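Local coordinates for cytosol aminopeptidase (Staphylococcus aureus subsp. aureus, PDB 3KZW), which probably removes amino acids one at a time from the N terminus of peptides, as a metal-dependent leucyl aminopeptidase of the cytosol, at residues A[108-119]-A[146-157]; A[202-211]-A[304-314]. One frame throughout, in Å; residues are numbered along the deposited sequence.

In the fold
Contact 1 comes first along the chain. It closes a loop of 26 residues that includes strand 129-133, and it pairs helices 108-124 and 144-157 in the N-terminal part. Contact 2 opens only after contact 1 has closed, so the two are in series and neither nest nor cross. It spans 92 residues and brings the end of helix 188-208 onto the start of helix 308-322 in the catalytic part. The centres of the two contacts lie about 23 Å apart. They still touch, because Arg157 O at the end of helix 144-157 probably accepts a hydrogen bond from Arg204 NH1 on helix 188-208. This probable bond is one direct tie between the two parts.

Contact 1: residues A[108-119]-A[146-157]; sequences YQDMLKIWGHLF and DVLMACGIQSER
Cys151 lies across one face of the Trp115 indole. Its SG is over the six-membered ring, 3.5 Å from the centroid and almost on the normal, in a sulfur-aromatic contact. Its CB makes a CH-pi contact with the five-membered ring. With chi1 at -172°, SG stands opposite the backbone N and reaches the outer ring. At the indole edge, Val147 CG1 is 3.9 Å from Trp115 CZ2. Cys151 SG also meets the edge of the Phe119 ring, 3.7 Å from CZ. Ser155 CB sits over one face of that ring, offset toward its rim. Ala150 is a knob in a hole formed by Tyr108, Met111, Leu112 and Trp115; its CB is 3.7 Å from Trp115 CD1. Beyond it, Tyr108 OH meets Ile153 CD1 at 3.6 Å, the two side chains crossing at about a right angle.

The helices run at 43° to each other, with axes 8.5 Å apart. In the alpha/beta fold of the N-terminal part, each follows one parallel strand of the mixed sheet and leads to another, as in a beta-alpha-beta crossover.

Gln154 NE2 donates a hydrogen bond to Leu112 O, 2.8 Å. The donor stands above the carbonyl plane, while Gly116 N bonds the same oxygen from the opposite face. Gln154 bends at chi2, -60°, which turns its amide back toward Leu112. Arg157 holds the amide oxygen side-on, with NE and NH2 both bonded to Gln154 OE1; the NE bond is 3.1 Å. The edge of its guanidinium borders Leu112 CD1. Gln154 NE2 has a second partner in Asn495 OD1. Phe137 stacks on Trp115, and strand 25-29 touches Phe119, Cys151 and Ser155.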
loop_
_atom_site.group_PDB
_atom_site.type_symbol
_atom_site.label_atom_id
_atom_site.label_comp_id
_atom_site.label_asym_id
_atom_site.label_seq_id
_atom_site.Cartn_x
_atom_site.Cartn_y
_atom_site.Cartn_z
ATOM N N TYR A 108 35.123 18.866 -21.486
ATOM C CA TYR A 108 34.031 19.553 -22.177
ATOM C C TYR A 108 32.914 19.933 -21.202
ATOM O O TYR A 108 32.272 20.974 -21.359
ATOM C CB TYR A 108 33.484 18.688 -23.317
ATOM C CG TYR A 108 32.339 19.316 -24.087
ATOM C CD1 TYR A 108 32.569 20.334 -25.011
ATOM C CD2 TYR A 108 31.026 18.884 -23.896
ATOM C CE1 TYR A 108 31.521 20.914 -25.721
ATOM C CE2 TYR A 108 29.968 19.455 -24.600
ATOM C CZ TYR A 108 30.223 20.469 -25.510
ATOM O OH TYR A 108 29.177 21.033 -26.210
ATOM N N GLN A 109 32.694 19.083 -20.201
ATOM C CA GLN A 109 31.744 19.365 -19.124
ATOM C C GLN A 109 32.143 20.639 -18.375
ATOM O O GLN A 109 31.296 21.484 -18.085
ATOM C CB GLN A 109 31.660 18.180 -18.157
ATOM C CG GLN A 109 30.584 18.312 -17.084
ATOM C CD GLN A 109 30.679 17.228 -16.024
ATOM O OE1 GLN A 109 29.797 16.375 -15.914
ATOM N NE2 GLN A 109 31.756 17.254 -15.242
ATOM N N ASP A 110 33.437 20.765 -18.077
ATOM C CA ASP A 110 33.985 21.961 -17.437
ATOM C C ASP A 110 33.674 23.216 -18.250
ATOM O O ASP A 110 33.263 24.228 -17.687
ATOM C CB ASP A 110 35.498 21.827 -17.218
ATOM C CG ASP A 110 35.858 20.784 -16.161
ATOM O OD1 ASP A 110 35.053 20.551 -15.233
ATOM O OD2 ASP A 110 36.962 20.200 -16.254
ATOM N N MET A 111 33.854 23.136 -19.570
ATOM C CA MET A 111 33.559 24.251 -20.480
ATOM C C MET A 111 32.086 24.657 -20.420
ATOM O O MET A 111 31.767 25.846 -20.435
ATOM C CB MET A 111 33.949 23.911 -21.925
ATOM C CG MET A 111 35.446 23.770 -22.190
ATOM S SD MET A 111 35.776 23.145 -23.865
ATOM C CE MET A 111 37.471 22.534 -23.724
ATOM N N LEU A 112 31.196 23.666 -20.349
ATOM C CA LEU A 112 29.757 23.917 -20.209
ATOM C C LEU A 112 29.428 24.577 -18.870
ATOM O O LEU A 112 28.561 25.447 -18.792
ATOM C CB LEU A 112 28.955 22.622 -20.369
ATOM C CG LEU A 112 28.923 21.931 -21.734
ATOM C CD1 LEU A 112 28.160 20.624 -21.635
ATOM C CD2 LEU A 112 28.311 22.821 -22.808
ATOM N N LYS A 113 30.132 24.152 -17.827
ATOM C CA LYS A 113 29.978 24.718 -16.492
ATOM C C LYS A 113 30.511 26.153 -16.434
ATOM O O LYS A 113 29.916 27.009 -15.780
ATOM C CB LYS A 113 30.688 23.834 -15.460
ATOM C CG LYS A 113 30.307 24.122 -14.012
ATOM C CD LYS A 113 31.060 23.229 -13.032
ATOM C CE LYS A 113 30.463 21.828 -12.956
ATOM N NZ LYS A 113 31.250 20.941 -12.051
ATOM N N ILE A 114 31.624 26.402 -17.128
ATOM C CA ILE A 114 32.254 27.724 -17.177
ATOM C C ILE A 114 31.361 28.742 -17.888
ATOM O O ILE A 114 31.013 29.769 -17.306
ATOM C CB ILE A 114 33.665 27.675 -17.841
ATOM C CG1 ILE A 114 34.663 26.954 -16.932
ATOM C CG2 ILE A 114 34.177 29.080 -18.154
ATOM C CD1 ILE A 114 35.859 26.373 -17.665
ATOM N N TRP A 115 30.992 28.451 -19.135
ATOM C CA TRP A 115 30.134 29.344 -19.920
ATOM C C TRP A 115 28.732 29.440 -19.322
ATOM O O TRP A 115 28.124 30.513 -19.316
ATOM C CB TRP A 115 30.050 28.894 -21.382
ATOM C CG TRP A 115 31.327 29.035 -22.157
ATOM C CD1 TRP A 115 32.061 28.027 -22.719
ATOM C CD2 TRP A 115 32.019 30.254 -22.466
ATOM N NE1 TRP A 115 33.166 28.541 -23.354
ATOM C CE2 TRP A 115 33.167 29.903 -23.214
ATOM C CE3 TRP A 115 31.784 31.607 -22.181
ATOM C CZ2 TRP A 115 34.077 30.858 -23.683
ATOM C CZ3 TRP A 115 32.690 32.556 -22.645
ATOM C CH2 TRP A 115 33.822 32.174 -23.388
ATOM N N GLY A 116 28.234 28.314 -18.815
ATOM C CA GLY A 116 26.911 28.236 -18.206
ATOM C C GLY A 116 26.731 29.189 -17.043
ATOM O O GLY A 116 25.833 30.031 -17.062
ATOM N N HIS A 117 27.591 29.065 -16.037
ATOM C CA HIS A 117 27.521 29.925 -14.857
ATOM C C HIS A 117 27.774 31.398 -15.181
ATOM O O HIS A 117 27.176 32.285 -14.565
ATOM C CB HIS A 117 28.480 29.450 -13.761
ATOM C CG HIS A 117 28.033 28.205 -13.059
ATOM N ND1 HIS A 117 28.902 27.394 -12.362
ATOM C CD2 HIS A 117 26.814 27.624 -12.955
ATOM C CE1 HIS A 117 28.238 26.371 -11.855
ATOM N NE2 HIS A 117 26.969 26.486 -12.201
ATOM N N LEU A 118 28.652 31.647 -16.152
ATOM C CA LEU A 118 28.975 33.005 -16.584
ATOM C C LEU A 118 27.767 33.718 -17.185
ATOM O O LEU A 118 27.378 34.779 -16.705
ATOM C CB LEU A 118 30.141 33.001 -17.580
ATOM C CG LEU A 118 30.587 34.358 -18.145
ATOM C CD1 LEU A 118 31.178 35.248 -17.055
ATOM C CD2 LEU A 118 31.570 34.174 -19.284
ATOM N N PHE A 119 27.177 33.127 -18.225
ATOM C CA PHE A 119 26.027 33.726 -18.909
ATOM C C PHE A 119 24.793 33.855 -18.010
ATOM O O PHE A 119 23.993 34.777 -18.175
ATOM C CB PHE A 119 25.687 32.962 -20.193
ATOM C CG PHE A 119 26.741 33.064 -21.263
ATOM C CD1 PHE A 119 27.264 34.303 -21.638
ATOM C CD2 PHE A 119 27.200 31.924 -21.912
ATOM C CE1 PHE A 119 28.237 34.395 -22.631
ATOM C CE2 PHE A 119 28.173 32.010 -22.908
ATOM C CZ PHE A 119 28.689 33.245 -23.267
ATOM N N ASP A 146 35.944 23.646 -29.791
ATOM C CA ASP A 146 35.250 23.130 -28.605
ATOM C C ASP A 146 34.878 24.230 -27.610
ATOM O O ASP A 146 33.802 24.188 -27.004
ATOM C CB ASP A 146 36.069 22.040 -27.905
ATOM C CG ASP A 146 36.228 20.782 -28.752
ATOM O OD1 ASP A 146 35.647 20.712 -29.861
ATOM O OD2 ASP A 146 36.941 19.855 -28.304
ATOM N N VAL A 147 35.770 25.206 -27.449
ATOM C CA VAL A 147 35.542 26.331 -26.541
ATOM C C VAL A 147 34.439 27.246 -27.076
ATOM O O VAL A 147 33.536 27.637 -26.335
ATOM C CB VAL A 147 36.842 27.137 -26.280
ATOM C CG1 VAL A 147 36.572 28.342 -25.391
ATOM C CG2 VAL A 147 37.899 26.250 -25.642
ATOM N N LEU A 148 34.510 27.564 -28.366
ATOM C CA LEU A 148 33.542 28.458 -29.007
ATOM C C LEU A 148 32.178 27.803 -29.223
ATOM O O LEU A 148 31.155 28.487 -29.221
ATOM C CB LEU A 148 34.095 28.995 -30.333
ATOM C CG LEU A 148 35.404 29.797 -30.312
ATOM C CD1 LEU A 148 35.833 30.152 -31.727
ATOM C CD2 LEU A 148 35.297 31.054 -29.456
ATOM N N MET A 149 32.175 26.484 -29.414
ATOM C CA MET A 149 30.942 25.706 -29.521
ATOM C C MET A 149 30.177 25.769 -28.202
ATOM O O MET A 149 28.993 26.102 -28.182
ATOM C CB MET A 149 31.258 24.248 -29.867
ATOM C CG MET A 149 30.066 23.427 -30.357
ATOM S SD MET A 149 29.586 23.798 -32.062
ATOM C CE MET A 149 31.066 23.328 -32.971
ATOM N N ALA A 150 30.872 25.453 -27.109
ATOM C CA ALA A 150 30.306 25.496 -25.766
ATOM C C ALA A 150 29.802 26.894 -25.425
ATOM O O ALA A 150 28.730 27.046 -24.839
ATOM C CB ALA A 150 31.336 25.034 -24.745
ATOM N N CYS A 151 30.580 27.905 -25.806
ATOM C CA CYS A 151 30.211 29.309 -25.631
ATOM C C CYS A 151 28.883 29.626 -26.318
ATOM O O CYS A 151 28.002 30.251 -25.720
ATOM C CB CYS A 151 31.319 30.218 -26.170
ATOM S SG CYS A 151 31.097 31.977 -25.822
ATOM N N GLY A 152 28.743 29.180 -27.564
ATOM C CA GLY A 152 27.528 29.395 -28.348
ATOM C C GLY A 152 26.294 28.702 -27.789
ATOM O O GLY A 152 25.228 29.315 -27.690
ATOM N N ILE A 153 26.440 27.427 -27.428
ATOM C CA ILE A 153 25.331 26.631 -26.891
ATOM C C ILE A 153 24.823 27.203 -25.569
ATOM O O ILE A 153 23.624 27.447 -25.411
ATOM C CB ILE A 153 25.713 25.132 -26.712
ATOM C CG1 ILE A 153 26.065 24.496 -28.062
ATOM C CG2 ILE A 153 24.571 24.351 -26.053
ATOM C CD1 ILE A 153 26.813 23.173 -27.959
ATOM N N GLN A 154 25.745 27.434 -24.636
ATOM C CA GLN A 154 25.396 27.895 -23.293
ATOM C C GLN A 154 24.819 29.308 -23.255
ATOM O O GLN A 154 24.094 29.655 -22.326
ATOM C CB GLN A 154 26.594 27.783 -22.342
ATOM C CG GLN A 154 27.103 26.362 -22.104
ATOM C CD GLN A 154 26.059 25.444 -21.501
ATOM O OE1 GLN A 154 25.128 25.009 -22.179
ATOM N NE2 GLN A 154 26.221 25.126 -20.223
ATOM N N SER A 155 25.131 30.115 -24.267
ATOM C CA SER A 155 24.586 31.471 -24.364
ATOM C C SER A 155 23.066 31.453 -24.526
ATOM O O SER A 155 22.390 32.434 -24.218
ATOM C CB SER A 155 25.243 32.246 -25.512
ATOM O OG SER A 155 24.832 31.749 -26.773
ATOM N N GLU A 156 22.540 30.327 -25.004
ATOM C CA GLU A 156 21.102 30.143 -25.174
ATOM C C GLU A 156 20.534 29.128 -24.185
ATOM O O GLU A 156 19.488 29.368 -23.579
ATOM C CB GLU A 156 20.777 29.714 -26.609
ATOM C CG GLU A 156 21.066 30.769 -27.672
ATOM C CD GLU A 156 20.069 31.924 -27.666
ATOM O OE1 GLU A 156 18.958 31.771 -27.107
ATOM O OE2 GLU A 156 20.397 32.991 -28.232
ATOM N N ARG A 157 21.230 28.005 -24.021
ATOM C CA ARG A 157 20.734 26.897 -23.203
ATOM C C ARG A 157 20.720 27.202 -21.703
ATOM O O ARG A 157 19.745 26.887 -21.015
ATOM C CB ARG A 157 21.510 25.606 -23.485
ATOM C CG ARG A 157 20.924 24.390 -22.774
ATOM C CD ARG A 157 21.491 23.073 -23.254
ATOM N NE ARG A 157 22.911 22.940 -22.954
ATOM C CZ ARG A 157 23.537 21.777 -22.779
ATOM N NH1 ARG A 157 22.865 20.629 -22.853
ATOM N NH2 ARG A 157 24.842 21.765 -22.521
#

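Contact 2: residues A[202-211]-A[304-314]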
loop_
_atom_site.group_PDB
_atom_site.type_symbol
_atom_site.label_atom_id
_atom_site.label_comp_id
_atom_site.label_asym_id
_atom_site.label_seq_id
_atom_site.Cartn_x
_atom_site.Cartn_y
_atom_site.Cartn_z
ATOM N N LEU A 202 13.803 25.272 -28.334
ATOM C CA LEU A 202 12.570 25.055 -29.086
ATOM C C LEU A 202 11.874 23.791 -28.593
ATOM O O LEU A 202 10.656 23.777 -28.417
ATOM C CB LEU A 202 12.849 24.963 -30.593
ATOM C CG LEU A 202 11.655 24.665 -31.514
ATOM C CD1 LEU A 202 10.687 25.843 -31.590
ATOM C CD2 LEU A 202 12.126 24.271 -32.903
ATOM N N ALA A 203 12.664 22.740 -28.377
ATOM C CA ALA A 203 12.172 21.478 -27.833
ATOM C C ALA A 203 11.640 21.677 -26.413
ATOM O O ALA A 203 10.579 21.149 -26.059
ATOM C CB ALA A 203 13.271 20.431 -27.856
ATOM N N ARG A 204 12.380 22.451 -25.619
ATOM C CA ARG A 204 11.993 22.789 -24.252
ATOM C C ARG A 204 10.662 23.528 -24.193
ATOM O O ARG A 204 9.847 23.266 -23.309
ATOM C CB ARG A 204 13.071 23.646 -23.588
ATOM C CG ARG A 204 14.270 22.883 -23.076
ATOM C CD ARG A 204 15.344 23.854 -22.641
ATOM N NE ARG A 204 16.322 23.237 -21.755
ATOM C CZ ARG A 204 17.415 23.841 -21.304
ATOM N NH1 ARG A 204 17.694 25.088 -21.658
ATOM N NH2 ARG A 204 18.241 23.190 -20.501
ATOM N N ASP A 205 10.453 24.452 -25.132
ATOM C CA ASP A 205 9.215 25.229 -25.208
ATOM C C ASP A 205 7.992 24.340 -25.420
ATOM O O ASP A 205 6.966 24.521 -24.759
ATOM C CB ASP A 205 9.304 26.293 -26.305
ATOM C CG ASP A 205 10.030 27.553 -25.850
ATOM O OD1 ASP A 205 10.291 27.709 -24.635
ATOM O OD2 ASP A 205 10.335 28.401 -26.718
ATOM N N PHE A 206 8.106 23.377 -26.332
ATOM C CA PHE A 206 7.037 22.414 -26.571
ATOM C C PHE A 206 6.774 21.555 -25.339
ATOM O O PHE A 206 5.626 21.266 -25.015
ATOM C CB PHE A 206 7.357 21.520 -27.773
ATOM C CG PHE A 206 7.149 22.187 -29.105
ATOM C CD1 PHE A 206 5.909 22.717 -29.451
ATOM C CD2 PHE A 206 8.191 22.264 -30.026
ATOM C CE1 PHE A 206 5.714 23.330 -30.688
ATOM C CE2 PHE A 206 8.007 22.874 -31.266
ATOM C CZ PHE A 206 6.764 23.409 -31.597
ATOM N N SER A 207 7.844 21.158 -24.657
ATOM C CA SER A 207 7.744 20.300 -23.483
ATOM C C SER A 207 7.126 21.019 -22.283
ATOM O O SER A 207 6.307 20.446 -21.568
ATOM C CB SER A 207 9.117 19.738 -23.116
ATOM O OG SER A 207 9.675 19.007 -24.194
ATOM N N ASN A 208 7.516 22.274 -22.079
ATOM C CA ASN A 208 7.018 23.075 -20.962
ATOM C C ASN A 208 5.568 23.522 -21.124
ATOM O O ASN A 208 4.914 23.887 -20.149
ATOM C CB ASN A 208 7.918 24.293 -20.729
ATOM C CG ASN A 208 9.071 23.999 -19.792
ATOM O OD1 ASN A 208 8.896 23.363 -18.749
ATOM N ND2 ASN A 208 10.259 24.476 -20.150
ATOM N N MET A 209 5.078 23.490 -22.360
ATOM C CA MET A 209 3.719 23.903 -22.689
ATOM C C MET A 209 2.690 23.086 -21.906
ATOM O O MET A 209 2.806 21.860 -21.842
ATOM C CB MET A 209 3.479 23.730 -24.187
ATOM C CG MET A 209 2.552 24.763 -24.786
ATOM S SD MET A 209 3.412 26.305 -25.141
ATOM C CE MET A 209 4.233 25.859 -26.688
ATOM N N PRO A 210 1.688 23.762 -21.301
ATOM C CA PRO A 210 0.622 23.078 -20.561
ATOM C C PRO A 210 -0.199 22.170 -21.473
ATOM O O PRO A 210 -0.468 22.542 -22.617
ATOM C CB PRO A 210 -0.252 24.227 -20.049
ATOM C CG PRO A 210 0.594 25.433 -20.118
ATOM C CD PRO A 210 1.515 25.224 -21.271
ATOM N N PRO A 211 -0.595 20.982 -20.973
ATOM C CA PRO A 211 -1.308 19.984 -21.778
ATOM C C PRO A 211 -2.698 20.426 -22.244
ATOM O O PRO A 211 -3.201 19.911 -23.240
ATOM C CB PRO A 211 -1.418 18.782 -20.836
ATOM C CG PRO A 211 -1.301 19.348 -19.478
ATOM C CD PRO A 211 -0.367 20.510 -19.596
ATOM N N LYS A 304 3.024 16.149 -18.699
ATOM C CA LYS A 304 3.048 16.938 -19.931
ATOM C C LYS A 304 4.377 16.719 -20.660
ATOM O O LYS A 304 4.506 17.028 -21.849
ATOM C CB LYS A 304 2.827 18.426 -19.632
ATOM C CG LYS A 304 3.932 19.094 -18.822
ATOM C CD LYS A 304 3.704 20.588 -18.701
ATOM C CE LYS A 304 4.782 21.235 -17.853
ATOM N NZ LYS A 304 4.529 22.682 -17.641
ATOM N N PHE A 305 5.356 16.176 -19.932
ATOM C CA PHE A 305 6.685 15.884 -20.470
ATOM C C PHE A 305 6.755 14.521 -21.163
ATOM O O PHE A 305 7.837 14.043 -21.504
ATOM C CB PHE A 305 7.741 15.957 -19.360
ATOM C CG PHE A 305 7.876 17.314 -18.722
ATOM C CD1 PHE A 305 7.970 18.467 -19.500
ATOM C CD2 PHE A 305 7.944 17.437 -17.337
ATOM C CE1 PHE A 305 8.105 19.722 -18.906
ATOM C CE2 PHE A 305 8.083 18.688 -16.734
ATOM C CZ PHE A 305 8.164 19.831 -17.522
ATOM N N ASP A 306 5.600 13.898 -21.378
ATOM C CA ASP A 306 5.554 12.588 -22.021
ATOM C C ASP A 306 5.668 12.688 -23.544
ATOM O O ASP A 306 5.599 11.673 -24.244
ATOM C CB ASP A 306 4.287 11.826 -21.621
ATOM C CG ASP A 306 4.540 10.338 -21.441
ATOM O OD1 ASP A 306 5.595 9.987 -20.859
ATOM O OD2 ASP A 306 3.690 9.519 -21.869
ATOM N N MET A 307 5.834 13.912 -24.047
ATOM C CA MET A 307 6.045 14.149 -25.475
ATOM C C MET A 307 7.428 14.736 -25.771
ATOM O O MET A 307 7.678 15.211 -26.881
ATOM C CB MET A 307 4.929 15.024 -26.070
ATOM C CG MET A 307 4.497 16.216 -25.220
ATOM S SD MET A 307 5.757 17.486 -24.990
ATOM C CE MET A 307 5.941 18.130 -26.655
ATOM N N CYS A 308 8.317 14.690 -24.777
ATOM C CA CYS A 308 9.700 15.157 -24.921
ATOM C C CYS A 308 10.416 14.513 -26.110
ATOM O O CYS A 308 11.188 15.174 -26.810
ATOM C CB CYS A 308 10.494 14.902 -23.638
ATOM S SG CYS A 308 10.204 16.113 -22.323
ATOM N N GLY A 309 10.151 13.228 -26.330
ATOM C CA GLY A 309 10.725 12.493 -27.454
ATOM C C GLY A 309 10.417 13.141 -28.789
ATOM O O GLY A 309 11.314 13.334 -29.608
ATOM N N ALA A 310 9.146 13.485 -29.000
ATOM C CA ALA A 310 8.715 14.173 -30.216
ATOM C C ALA A 310 9.322 15.569 -30.315
ATOM O O ALA A 310 9.787 15.975 -31.384
ATOM C CB ALA A 310 7.208 14.246 -30.276
ATOM N N ALA A 311 9.323 16.286 -29.192
ATOM C CA ALA A 311 9.884 17.632 -29.121
ATOM C C ALA A 311 11.365 17.650 -29.491
ATOM O O ALA A 311 11.815 18.520 -30.240
ATOM C CB ALA A 311 9.670 18.222 -27.735
ATOM N N ASN A 312 12.111 16.678 -28.975
ATOM C CA ASN A 312 13.544 16.578 -29.234
ATOM C C ASN A 312 13.885 16.196 -30.682
ATOM O O ASN A 312 14.926 16.603 -31.202
ATOM C CB ASN A 312 14.213 15.632 -28.227
ATOM C CG ASN A 312 14.216 16.191 -26.806
ATOM O OD1 ASN A 312 13.664 17.262 -26.541
ATOM N ND2 ASN A 312 14.841 15.465 -25.888
ATOM N N VAL A 313 13.005 15.426 -31.324
ATOM C CA VAL A 313 13.140 15.117 -32.751
ATOM C C VAL A 313 12.997 16.396 -33.576
ATOM O O VAL A 313 13.790 16.644 -34.483
ATOM C CB VAL A 313 12.126 14.033 -33.215
ATOM C CG1 VAL A 313 12.064 13.942 -34.737
ATOM C CG2 VAL A 313 12.489 12.675 -32.626
ATOM N N VAL A 314 11.993 17.206 -33.242
ATOM C CA VAL A 314 11.784 18.509 -33.877
ATOM C C VAL A 314 13.025 19.388 -33.705
ATOM O O VAL A 314 13.454 20.052 -34.647
ATOM C CB VAL A 314 10.517 19.228 -33.325
ATOM C CG1 VAL A 314 10.389 20.637 -33.893
ATOM C CG2 VAL A 314 9.266 18.428 -33.640
HETATM O O HOH W 1 3.691 19.587 -22.998
#
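Lys304 NZ hydrogen-bonds Asn208 O at 2.8 Å, at the C-terminal end of helix 188-208, where a positive charge would probably be favoured. Its CG lies between the backbone N and carbonyl carbon (chi1 66°). Its CB is 3.8 Å from Pro211 CD, and beyond CG the extended chain carries NZ to the carbonyl of Asn208. Water 1 bridges Met209 O and Lys304 O. Within helix 202-208, Ser207 OG bonds back to Ala203 O. The Phe305 ring turns its edge to Asn208 OD1, 3.7 Å from CE1, with amide and ring planes 73° apart.

The apolar contacts lie between the two helices, which run nearly antiparallel with axes 8.1 Å apart, and at the N-cap residue Met307. Small residues allow this closeness: Ala203 CB is 4.2 Å from Ala311 CB. Phe206 CB meets Met307 CE at 3.8 Å, and Val314 CG1 touches both Leu202 and the Phe206 ring.

Asp348 of the second subunit accepts a hydrogen bond from Lys304 N. Helix 216-226 flanks the pair, with Phe219 edge-to-face on Phe206, and strand 328-338 packs against Ala310, Val313 and Val314.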